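Local structure of glutathione S-transferase omega-like 2 (Saccharomyces cerevisiae, 5LKB) at residues A45-H50 with L344-S349; D281-A286 with W328-F333; T293-D298 with Y335-D340. The protein acts as a one-cysteine glutathione-dependent thiol transferase and reduces dehydroascorbate and dimethylarsinic acid, reacting also with glutathionyl-(hydro)quinones. One frame throughout, in Å; residues are numbered along the deposited sequence.

Contact 1. Residues A45-H50 with L344-S349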
loop_
_atom_site.group_PDB
_atom_site.type_symbol
_atom_site.label_atom_id
_atom_site.label_comp_id
_atom_site.label_asym_id
_atom_site.label_seq_id
_atom_site.Cartn_x
_atom_site.Cartn_y
_atom_site.Cartn_z
ATOM N N ALA A 45 -4.319 -8.626 -17.651
ATOM C CA ALA A 45 -3.597 -7.962 -16.564
ATOM C C ALA A 45 -2.690 -6.846 -17.080
ATOM O O ALA A 45 -2.356 -5.899 -16.333
ATOM C CB ALA A 45 -2.730 -8.959 -15.823
ATOM N N CYS A 46 -2.258 -6.969 -18.374
ATOM C CA CYS A 46 -1.184 -6.145 -18.910
ATOM C C CYS A 46 -1.742 -4.821 -19.399
ATOM O O CYS A 46 -2.634 -4.827 -20.252
ATOM C CB CYS A 46 -0.547 -6.858 -20.125
ATOM S SG CYS A 46 0.609 -5.849 -21.024
ATOM N N PRO A 47 -1.199 -3.671 -18.975
ATOM C CA PRO A 47 -1.719 -2.384 -19.423
ATOM C C PRO A 47 -1.370 -2.073 -20.876
ATOM O O PRO A 47 -2.016 -1.220 -21.498
ATOM C CB PRO A 47 -1.037 -1.389 -18.456
ATOM C CG PRO A 47 0.241 -2.014 -18.121
ATOM C CD PRO A 47 -0.069 -3.488 -18.002
ATOM N N TRP A 48 -0.295 -2.688 -21.360
ATOM C CA TRP A 48 0.111 -2.509 -22.755
ATOM C C TRP A 48 -0.890 -3.220 -23.653
ATOM O O TRP A 48 -1.429 -2.632 -24.617
ATOM C CB TRP A 48 1.560 -3.038 -22.891
ATOM C CG TRP A 48 2.529 -2.581 -21.834
ATOM C CD1 TRP A 48 2.959 -3.313 -20.770
ATOM C CD2 TRP A 48 3.078 -1.261 -21.643
ATOM N NE1 TRP A 48 3.736 -2.557 -19.942
ATOM C CE2 TRP A 48 3.858 -1.299 -20.470
ATOM C CE3 TRP A 48 3.034 -0.072 -22.373
ATOM C CZ2 TRP A 48 4.568 -0.204 -20.021
ATOM C CZ3 TRP A 48 3.744 1.001 -21.946
ATOM C CH2 TRP A 48 4.512 0.934 -20.755
ATOM N N ALA A 49 -1.147 -4.498 -23.353
ATOM C CA ALA A 49 -2.158 -5.249 -24.101
ATOM C C ALA A 49 -3.536 -4.632 -23.940
ATOM O O ALA A 49 -4.355 -4.638 -24.863
ATOM C CB ALA A 49 -2.145 -6.705 -23.642
ATOM N N HIS A 50 -3.832 -4.077 -22.756
ATOM C CA HIS A 50 -5.122 -3.472 -22.531
ATOM C C HIS A 50 -5.373 -2.352 -23.548
ATOM O O HIS A 50 -6.476 -2.143 -23.966
ATOM C CB HIS A 50 -5.226 -3.016 -21.057
ATOM C CG HIS A 50 -6.605 -2.650 -20.598
ATOM N ND1 HIS A 50 -6.857 -2.236 -19.287
ATOM C CD2 HIS A 50 -7.801 -2.712 -21.221
ATOM C CE1 HIS A 50 -8.153 -2.040 -19.157
ATOM N NE2 HIS A 50 -8.750 -2.332 -20.312
ATOM N N LEU A 344 -4.358 -10.360 -9.457
ATOM C CA LEU A 344 -3.699 -11.658 -9.367
ATOM C C LEU A 344 -2.391 -11.680 -10.141
ATOM O O LEU A 344 -1.373 -12.158 -9.647
ATOM C CB LEU A 344 -4.638 -12.772 -9.852
ATOM C CG LEU A 344 -5.835 -13.107 -8.959
ATOM C CD1 LEU A 344 -6.793 -13.968 -9.761
ATOM C CD2 LEU A 344 -5.300 -13.842 -7.707
ATOM N N HIS A 345 -2.381 -11.144 -11.365
ATOM C CA HIS A 345 -1.137 -11.205 -12.143
ATOM C C HIS A 345 0.038 -10.648 -11.358
ATOM O O HIS A 345 1.088 -11.298 -11.204
ATOM C CB HIS A 345 -1.257 -10.430 -13.458
ATOM C CG HIS A 345 0.070 -10.201 -14.081
ATOM N ND1 HIS A 345 0.822 -11.253 -14.546
ATOM C CD2 HIS A 345 0.837 -9.086 -14.208
ATOM C CE1 HIS A 345 2.011 -10.800 -14.915
ATOM N NE2 HIS A 345 2.045 -9.489 -14.728
ATOM N N TYR A 346 -0.087 -9.391 -10.920
ATOM C CA TYR A 346 1.063 -8.728 -10.361
ATOM C C TYR A 346 1.473 -9.379 -9.054
ATOM O O TYR A 346 2.646 -9.661 -8.836
ATOM C CB TYR A 346 0.745 -7.256 -10.149
ATOM C CG TYR A 346 0.761 -6.380 -11.433
ATOM C CD1 TYR A 346 -0.380 -6.218 -12.211
ATOM C CD2 TYR A 346 1.896 -5.671 -11.791
ATOM C CE1 TYR A 346 -0.365 -5.410 -13.295
ATOM C CE2 TYR A 346 1.936 -4.872 -12.911
ATOM C CZ TYR A 346 0.805 -4.753 -13.668
ATOM O OH TYR A 346 0.724 -3.922 -14.757
ATOM N N THR A 347 0.502 -9.608 -8.164
ATOM C CA THR A 347 0.845 -10.071 -6.828
ATOM C C THR A 347 1.291 -11.532 -6.799
ATOM O O THR A 347 2.059 -11.929 -5.914
ATOM C CB THR A 347 -0.316 -9.874 -5.872
ATOM O OG1 THR A 347 -1.423 -10.656 -6.294
ATOM C CG2 THR A 347 -0.665 -8.388 -5.721
ATOM N N ARG A 348 0.798 -12.353 -7.719
ATOM C CA ARG A 348 1.158 -13.765 -7.758
ATOM C C ARG A 348 2.352 -14.059 -8.639
ATOM O O ARG A 348 2.960 -15.114 -8.463
ATOM C CB ARG A 348 -0.008 -14.608 -8.266
ATOM C CG ARG A 348 -1.322 -14.463 -7.504
ATOM C CD ARG A 348 -1.142 -14.950 -6.072
ATOM N NE ARG A 348 -2.431 -15.006 -5.384
ATOM C CZ ARG A 348 -3.333 -15.966 -5.520
ATOM N NH1 ARG A 348 -3.074 -17.037 -6.303
ATOM N NH2 ARG A 348 -4.510 -15.854 -4.936
ATOM N N SER A 349 2.746 -13.154 -9.528
ATOM C CA SER A 349 3.861 -13.458 -10.423
ATOM C C SER A 349 5.183 -12.843 -10.003
ATOM O O SER A 349 6.228 -13.380 -10.361
ATOM C CB SER A 349 3.562 -12.973 -11.842
ATOM O OG SER A 349 2.329 -13.444 -12.343
#
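Tyr-346 and His-345 reach from helix 339-349 to the start of helix 47-58 and touch Pro-47 and Ala-45 there, close to the nucleophile Cys-46. The phenol of Tyr-346 is aimed at the proline, and its OH lies 3.4 Å from Pro-47 CD. A first torsion of -77°, with CG beside the backbone N and opposite the carbonyl carbon, sends the ring out from the helix to this point. Ala-45 O comes obliquely to the ring, 3.7 Å from Tyr-346 CE1. His-345 takes a different first torsion, its CG anti to the backbone N (chi1 166°), and Ala-45 CB lies against the base of the His-345 side chain, obliquely to its ring. The imidazole is turned edge-on to the phenol, with His-345 CD2 3.7 Å above the plane of the Tyr-346 ring, over its rim. Polar bonds hold both groups: Tyr-346 OH bonds to the hydroxyls of Tyr-224 and Tyr-301, while His-345 uses ND1 on Trp-72 O and NE2 on a glycerol that probably comes from the crystallisation liquor. Across the contact, Cys-46 is the N-cap of its helix: Ala-49 N donates to SG over 3.2 Å in a nearly straight bond (176°). The catalytic sulfur is thus placed at the helix N-terminus, as in thioredoxin-fold enzymes. The contact joins helix 47-58 of the thioredoxin-like N-terminal domain, which follows strand 38-42, to helix 339-349 of the helical domain, with Val-300 and His-304 of helix 285-304 packed against Tyr-346.

Contact 2. Residues D281-A286 with W328-F333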
loop_
_atom_site.group_PDB
_atom_site.type_symbol
_atom_site.label_atom_id
_atom_site.label_comp_id
_atom_site.label_asym_id
_atom_site.label_seq_id
_atom_site.Cartn_x
_atom_site.Cartn_y
_atom_site.Cartn_z
ATOM N N ASP A 281 -10.649 18.141 -26.891
ATOM C CA ASP A 281 -11.984 18.057 -26.325
ATOM C C ASP A 281 -12.719 16.782 -26.731
ATOM O O ASP A 281 -13.940 16.718 -26.638
ATOM C CB ASP A 281 -12.774 19.313 -26.705
ATOM C CG ASP A 281 -12.927 19.470 -28.193
ATOM O OD1 ASP A 281 -12.252 18.753 -28.956
ATOM O OD2 ASP A 281 -13.737 20.321 -28.615
ATOM N N GLN A 282 -11.986 15.753 -27.170
ATOM C CA GLN A 282 -12.558 14.468 -27.547
ATOM C C GLN A 282 -11.648 13.336 -27.046
ATOM O O GLN A 282 -10.456 13.535 -26.787
ATOM C CB GLN A 282 -12.680 14.352 -29.090
ATOM C CG GLN A 282 -11.303 14.370 -29.718
ATOM C CD GLN A 282 -11.266 14.092 -31.208
ATOM O OE1 GLN A 282 -11.301 15.013 -32.002
ATOM N NE2 GLN A 282 -11.129 12.817 -31.583
ATOM N N LEU A 283 -12.230 12.129 -27.002
ATOM C CA LEU A 283 -11.472 10.929 -26.674
ATOM C C LEU A 283 -10.431 10.649 -27.742
ATOM O O LEU A 283 -10.727 10.609 -28.944
ATOM C CB LEU A 283 -12.413 9.755 -26.542
ATOM C CG LEU A 283 -11.857 8.362 -26.247
ATOM C CD1 LEU A 283 -11.447 8.325 -24.820
ATOM C CD2 LEU A 283 -12.843 7.233 -26.544
ATOM N N THR A 284 -9.217 10.452 -27.314
ATOM C CA THR A 284 -8.091 10.115 -28.151
ATOM C C THR A 284 -7.281 8.983 -27.559
ATOM O O THR A 284 -7.462 8.564 -26.387
ATOM C CB THR A 284 -7.160 11.307 -28.404
ATOM O OG1 THR A 284 -6.299 11.506 -27.264
ATOM C CG2 THR A 284 -7.934 12.591 -28.775
ATOM N N GLU A 285 -6.338 8.524 -28.366
ATOM C CA GLU A 285 -5.338 7.552 -27.962
ATOM C C GLU A 285 -4.604 7.962 -26.682
ATOM O O GLU A 285 -4.180 7.089 -25.907
ATOM C CB GLU A 285 -4.308 7.449 -29.077
ATOM C CG GLU A 285 -3.171 6.576 -28.784
ATOM C CD GLU A 285 -2.145 6.593 -29.921
ATOM O OE1 GLU A 285 -1.059 7.190 -29.748
ATOM O OE2 GLU A 285 -2.439 5.978 -30.966
ATOM N N ALA A 286 -4.396 9.266 -26.485
ATOM C CA ALA A 286 -3.696 9.722 -25.278
ATOM C C ALA A 286 -4.465 9.286 -24.047
ATOM O O ALA A 286 -3.857 8.894 -23.036
ATOM C CB ALA A 286 -3.565 11.247 -25.274
ATOM N N TRP A 328 -16.836 4.038 -16.238
ATOM C CA TRP A 328 -18.267 3.772 -16.068
ATOM C C TRP A 328 -19.083 4.087 -17.291
ATOM O O TRP A 328 -20.143 3.487 -17.486
ATOM C CB TRP A 328 -18.832 4.517 -14.869
ATOM C CG TRP A 328 -18.261 4.030 -13.545
ATOM C CD1 TRP A 328 -17.335 4.661 -12.789
ATOM C CD2 TRP A 328 -18.605 2.826 -12.840
ATOM N NE1 TRP A 328 -17.045 3.925 -11.641
ATOM C CE2 TRP A 328 -17.806 2.787 -11.651
ATOM C CE3 TRP A 328 -19.481 1.755 -13.112
ATOM C CZ2 TRP A 328 -17.928 1.749 -10.724
ATOM C CZ3 TRP A 328 -19.579 0.717 -12.200
ATOM C CH2 TRP A 328 -18.808 0.729 -11.021
ATOM N N ASN A 329 -18.624 5.044 -18.087
ATOM C CA ASN A 329 -19.472 5.602 -19.125
ATOM C C ASN A 329 -19.093 5.135 -20.518
ATOM O O ASN A 329 -19.838 5.423 -21.476
ATOM C CB ASN A 329 -19.545 7.135 -19.066
ATOM C CG ASN A 329 -20.298 7.602 -17.849
ATOM O OD1 ASN A 329 -21.306 6.970 -17.494
ATOM N ND2 ASN A 329 -19.823 8.650 -17.195
ATOM N N TYR A 330 -18.000 4.388 -20.680
ATOM C CA TYR A 330 -17.577 3.853 -21.981
ATOM C C TYR A 330 -17.383 2.346 -21.871
ATOM O O TYR A 330 -16.447 1.888 -21.209
ATOM C CB TYR A 330 -16.285 4.510 -22.426
ATOM C CG TYR A 330 -16.410 5.962 -22.728
ATOM C CD1 TYR A 330 -16.569 6.918 -21.765
ATOM C CD2 TYR A 330 -16.368 6.391 -24.063
ATOM C CE1 TYR A 330 -16.696 8.263 -22.076
ATOM C CE2 TYR A 330 -16.478 7.730 -24.369
ATOM C CZ TYR A 330 -16.648 8.653 -23.410
ATOM O OH TYR A 330 -16.772 9.999 -23.737
ATOM N N ASP A 331 -18.247 1.573 -22.524
ATOM C CA ASP A 331 -18.181 0.124 -22.404
ATOM C C ASP A 331 -16.833 -0.444 -22.867
ATOM O O ASP A 331 -16.417 -1.508 -22.384
ATOM C CB ASP A 331 -19.273 -0.549 -23.231
ATOM C CG ASP A 331 -20.674 -0.321 -22.678
ATOM O OD1 ASP A 331 -20.821 0.217 -21.562
ATOM O OD2 ASP A 331 -21.598 -0.692 -23.440
ATOM N N ALA A 332 -16.170 0.197 -23.846
ATOM C CA ALA A 332 -14.877 -0.313 -24.331
ATOM C C ALA A 332 -13.849 -0.369 -23.215
ATOM O O ALA A 332 -12.931 -1.184 -23.289
ATOM C CB ALA A 332 -14.317 0.566 -25.443
ATOM N N PHE A 333 -13.982 0.539 -22.245
ATOM C CA PHE A 333 -13.108 0.587 -21.078
ATOM C C PHE A 333 -13.586 -0.388 -19.998
ATOM O O PHE A 333 -12.857 -1.317 -19.620
ATOM C CB PHE A 333 -13.019 2.023 -20.575
ATOM C CG PHE A 333 -12.274 2.978 -21.493
ATOM C CD1 PHE A 333 -12.899 3.527 -22.618
ATOM C CD2 PHE A 333 -10.959 3.315 -21.273
ATOM C CE1 PHE A 333 -12.222 4.450 -23.442
ATOM C CE2 PHE A 333 -10.295 4.247 -22.084
ATOM C CZ PHE A 333 -10.932 4.791 -23.208
#
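Leu-283 reaches across to Phe-333 and Tyr-330 just ahead of helix 285-304, whose start carries the N-capping box known from the helical domain of glutathione transferases. The close half of the contact is the leucine against Phe-333. With CG anti to the backbone N (chi1 178°), Leu-283 sends CD1 to within 3.9 Å of Phe-333 CZ, and the two side chains run past each other in opposite directions. Phe-333 is buried here: it meets Ile-54 and makes an edge-to-face pair with Tyr-291, while Leu-58 of helix 47-58 and Leu-326 of helix 317-329 adjoin Leu-283. The other half is looser. Leu-283 CD2 stays 4.3 Å from Tyr-330 CE2, the approach is oblique, and both residues remain partly exposed. Solvent is near here, since Asn-329 and Asp-331 flank Tyr-330 in exposed positions, although Phe-277 and Asn-325 touch its side chain. Local hydrogen bonds shape both segments. Tyr-330 O accepts from Phe-333 N in the first turn of helix 331-334. Thr-284 and Asp-287 are the Ser/Thr-X-X-Asp pair of the capping box: Asp-287 OD2 bonds to Thr-284 N, and Thr-284 OG1 accepts here from Ala-286 N at 3.0 Å, with a bent N-H...O angle of 137°.

Contact 3. Residues T293-D298 with Y335-D340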
loop_
_atom_site.group_PDB
_atom_site.type_symbol
_atom_site.label_atom_id
_atom_site.label_comp_id
_atom_site.label_asym_id
_atom_site.label_seq_id
_atom_site.Cartn_x
_atom_site.Cartn_y
_atom_site.Cartn_z
ATOM N N THR A 293 -2.782 2.568 -17.232
ATOM C CA THR A 293 -1.996 2.712 -16.012
ATOM C C THR A 293 -2.873 3.179 -14.866
ATOM O O THR A 293 -2.788 2.660 -13.731
ATOM C CB THR A 293 -0.828 3.668 -16.219
ATOM O OG1 THR A 293 0.030 3.131 -17.238
ATOM C CG2 THR A 293 -0.028 3.843 -14.928
ATOM N N VAL A 294 -3.609 4.272 -15.076
ATOM C CA VAL A 294 -4.380 4.888 -13.997
ATOM C C VAL A 294 -5.391 3.905 -13.408
ATOM O O VAL A 294 -5.539 3.842 -12.185
ATOM C CB VAL A 294 -5.053 6.210 -14.427
ATOM C CG1 VAL A 294 -5.898 6.829 -13.271
ATOM C CG2 VAL A 294 -4.014 7.254 -14.822
ATOM N N ILE A 295 -6.042 3.064 -14.230
ATOM C CA ILE A 295 -7.028 2.103 -13.722
ATOM C C ILE A 295 -6.403 1.022 -12.841
ATOM O O ILE A 295 -7.089 0.440 -11.992
ATOM C CB ILE A 295 -7.858 1.505 -14.893
ATOM C CG1 ILE A 295 -9.210 1.007 -14.380
ATOM C CG2 ILE A 295 -7.119 0.428 -15.616
ATOM C CD1 ILE A 295 -10.165 2.066 -13.897
ATOM N N ARG A 296 -5.113 0.757 -13.025
ATOM C CA ARG A 296 -4.337 -0.211 -12.250
ATOM C C ARG A 296 -3.660 0.424 -11.036
ATOM O O ARG A 296 -3.072 -0.291 -10.195
ATOM C CB ARG A 296 -3.294 -0.884 -13.171
ATOM C CG ARG A 296 -3.892 -1.837 -14.150
ATOM C CD ARG A 296 -2.843 -2.284 -15.191
ATOM N NE ARG A 296 -3.445 -3.325 -16.067
ATOM C CZ ARG A 296 -4.424 -3.102 -16.963
ATOM N NH1 ARG A 296 -4.830 -1.902 -17.212
ATOM N NH2 ARG A 296 -4.979 -4.136 -17.543
ATOM N N PHE A 297 -3.722 1.742 -10.935
ATOM C CA PHE A 297 -2.850 2.427 -9.970
ATOM C C PHE A 297 -3.271 2.139 -8.543
ATOM O O PHE A 297 -2.443 1.665 -7.728
ATOM C CB PHE A 297 -2.832 3.937 -10.256
ATOM C CG PHE A 297 -1.669 4.665 -9.642
ATOM C CD1 PHE A 297 -1.747 5.168 -8.352
ATOM C CD2 PHE A 297 -0.530 4.880 -10.365
ATOM C CE1 PHE A 297 -0.664 5.816 -7.796
ATOM C CE2 PHE A 297 0.567 5.540 -9.781
ATOM C CZ PHE A 297 0.506 6.015 -8.533
ATOM N N ASP A 298 -4.557 2.373 -8.219
ATOM C CA ASP A 298 -4.990 2.092 -6.851
ATOM C C ASP A 298 -5.098 0.603 -6.575
ATOM O O ASP A 298 -4.714 0.176 -5.470
ATOM C CB ASP A 298 -6.288 2.838 -6.505
ATOM C CG ASP A 298 -6.115 4.342 -6.472
ATOM O OD1 ASP A 298 -4.965 4.810 -6.611
ATOM O OD2 ASP A 298 -7.113 5.069 -6.251
ATOM N N TYR A 335 -15.586 -2.978 -19.949
ATOM C CA TYR A 335 -15.716 -4.408 -20.225
ATOM C C TYR A 335 -14.455 -5.030 -20.770
ATOM O O TYR A 335 -14.415 -6.248 -21.005
ATOM C CB TYR A 335 -16.964 -4.696 -21.086
ATOM C CG TYR A 335 -18.219 -4.303 -20.337
ATOM C CD1 TYR A 335 -18.603 -4.984 -19.202
ATOM C CD2 TYR A 335 -18.951 -3.204 -20.704
ATOM C CE1 TYR A 335 -19.759 -4.615 -18.457
ATOM C CE2 TYR A 335 -20.098 -2.820 -19.963
ATOM C CZ TYR A 335 -20.465 -3.538 -18.842
ATOM O OH TYR A 335 -21.575 -3.209 -18.080
ATOM N N THR A 336 -13.371 -4.255 -20.824
ATOM C CA THR A 336 -12.036 -4.792 -21.020
ATOM C C THR A 336 -11.172 -4.730 -19.783
ATOM O O THR A 336 -10.020 -5.180 -19.844
ATOM C CB THR A 336 -11.286 -4.056 -22.124
ATOM O OG1 THR A 336 -11.120 -2.667 -21.905
ATOM C CG2 THR A 336 -12.004 -4.238 -23.513
ATOM N N THR A 337 -11.720 -4.211 -18.680
ATOM C CA THR A 337 -10.992 -4.021 -17.416
ATOM C C THR A 337 -11.374 -5.167 -16.499
ATOM O O THR A 337 -12.539 -5.267 -16.085
ATOM C CB THR A 337 -11.313 -2.673 -16.812
ATOM O OG1 THR A 337 -10.966 -1.640 -17.740
ATOM C CG2 THR A 337 -10.513 -2.433 -15.502
ATOM N N ASP A 338 -10.414 -6.042 -16.190
ATOM C CA ASP A 338 -10.633 -7.234 -15.376
ATOM C C ASP A 338 -9.734 -7.083 -14.145
ATOM O O ASP A 338 -8.528 -7.347 -14.192
ATOM C CB ASP A 338 -10.382 -8.526 -16.164
ATOM C CG ASP A 338 -10.766 -9.761 -15.369
ATOM O OD1 ASP A 338 -10.434 -9.885 -14.141
ATOM O OD2 ASP A 338 -11.412 -10.641 -15.988
ATOM N N PHE A 339 -10.342 -6.659 -13.032
ATOM C CA PHE A 339 -9.567 -6.441 -11.829
ATOM C C PHE A 339 -9.068 -7.729 -11.180
ATOM O O PHE A 339 -8.071 -7.669 -10.451
ATOM C CB PHE A 339 -10.380 -5.631 -10.814
ATOM C CG PHE A 339 -10.638 -4.182 -11.246
ATOM C CD1 PHE A 339 -9.571 -3.286 -11.365
ATOM C CD2 PHE A 339 -11.907 -3.739 -11.563
ATOM C CE1 PHE A 339 -9.784 -1.991 -11.752
ATOM C CE2 PHE A 339 -12.136 -2.425 -11.958
ATOM C CZ PHE A 339 -11.103 -1.542 -12.064
ATOM N N ASP A 340 -9.696 -8.888 -11.391
ATOM C CA ASP A 340 -9.130 -10.113 -10.873
ATOM C C ASP A 340 -7.844 -10.447 -11.592
ATOM O O ASP A 340 -6.851 -10.750 -10.939
ATOM C CB ASP A 340 -10.112 -11.272 -10.950
ATOM C CG ASP A 340 -11.342 -11.072 -10.061
ATOM O OD1 ASP A 340 -11.245 -10.493 -8.989
ATOM O OD2 ASP A 340 -12.440 -11.463 -10.456
#
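Ile-295 meets two side chains of the connection into helix 339-349, Thr-337 and Phe-339, and its CG1 touches both. A chi1 of -156° swings this methylene to the side opposite the backbone N, 3.8 Å from Thr-337 CG2 and 3.9 Å from Phe-339 CZ. The isoleucine and phenylalanine side chains cross at about a right angle. Phe-339 also turns its edge to the main chain, with CE1 3.6 Å from Ile-295 O and that oxygen near the ring plane. The carbonyl has this aromatic neighbour where the residue four places on, Pro-299, has no N-H to give it; Pro-299 itself packs on Phe-339. Thr-337 CG2 lies 3.6 Å above one face of the same ring, over its rim. With an alanine here instead of Phe-339, Ile-295 CG1 and Thr-337 CG2 would probably lose their common aromatic neighbour, leaving a gap beside the Ile-295 carbonyl. Helix 285-304 is a central helix of the glutathione transferase C-terminal domain, and the contact joins it to the entry of the helix that carries His-345 beside the active site. In the next shell, Thr-337 is fixed by its hydroxyl, which bonds to Phe-333 O and to Tyr-291 OH. Asp-338, directly before Phe-339, N-caps helix 339-349, its OD1 accepting from His-341 N. Ile-295 also touches Val-323 of helix 317-329.

Contacts 1 and 3 are neighbours, their centres about 9 Å apart, and both use helix 339-349. Two probable hydrogen bonds join them directly: Arg-296 NE to Ala-45 O at 2.8 Å, and His-50 NE2 to Thr-336 OG1 at 2.9 Å. Contact 1 includes the nucleophile Cys-46 in its first segment, and the side chain of His-345 is about 3 Å from that of the glutathione-binding Trp-79. In contact 3 the side chain of Ile-295 is about 11 Å from that of Cys-46. Contact 2, centred about 21 Å from contact 1 and 14 Å from contact 3, shares helix 285-304 with contact 3 and lies away from the site.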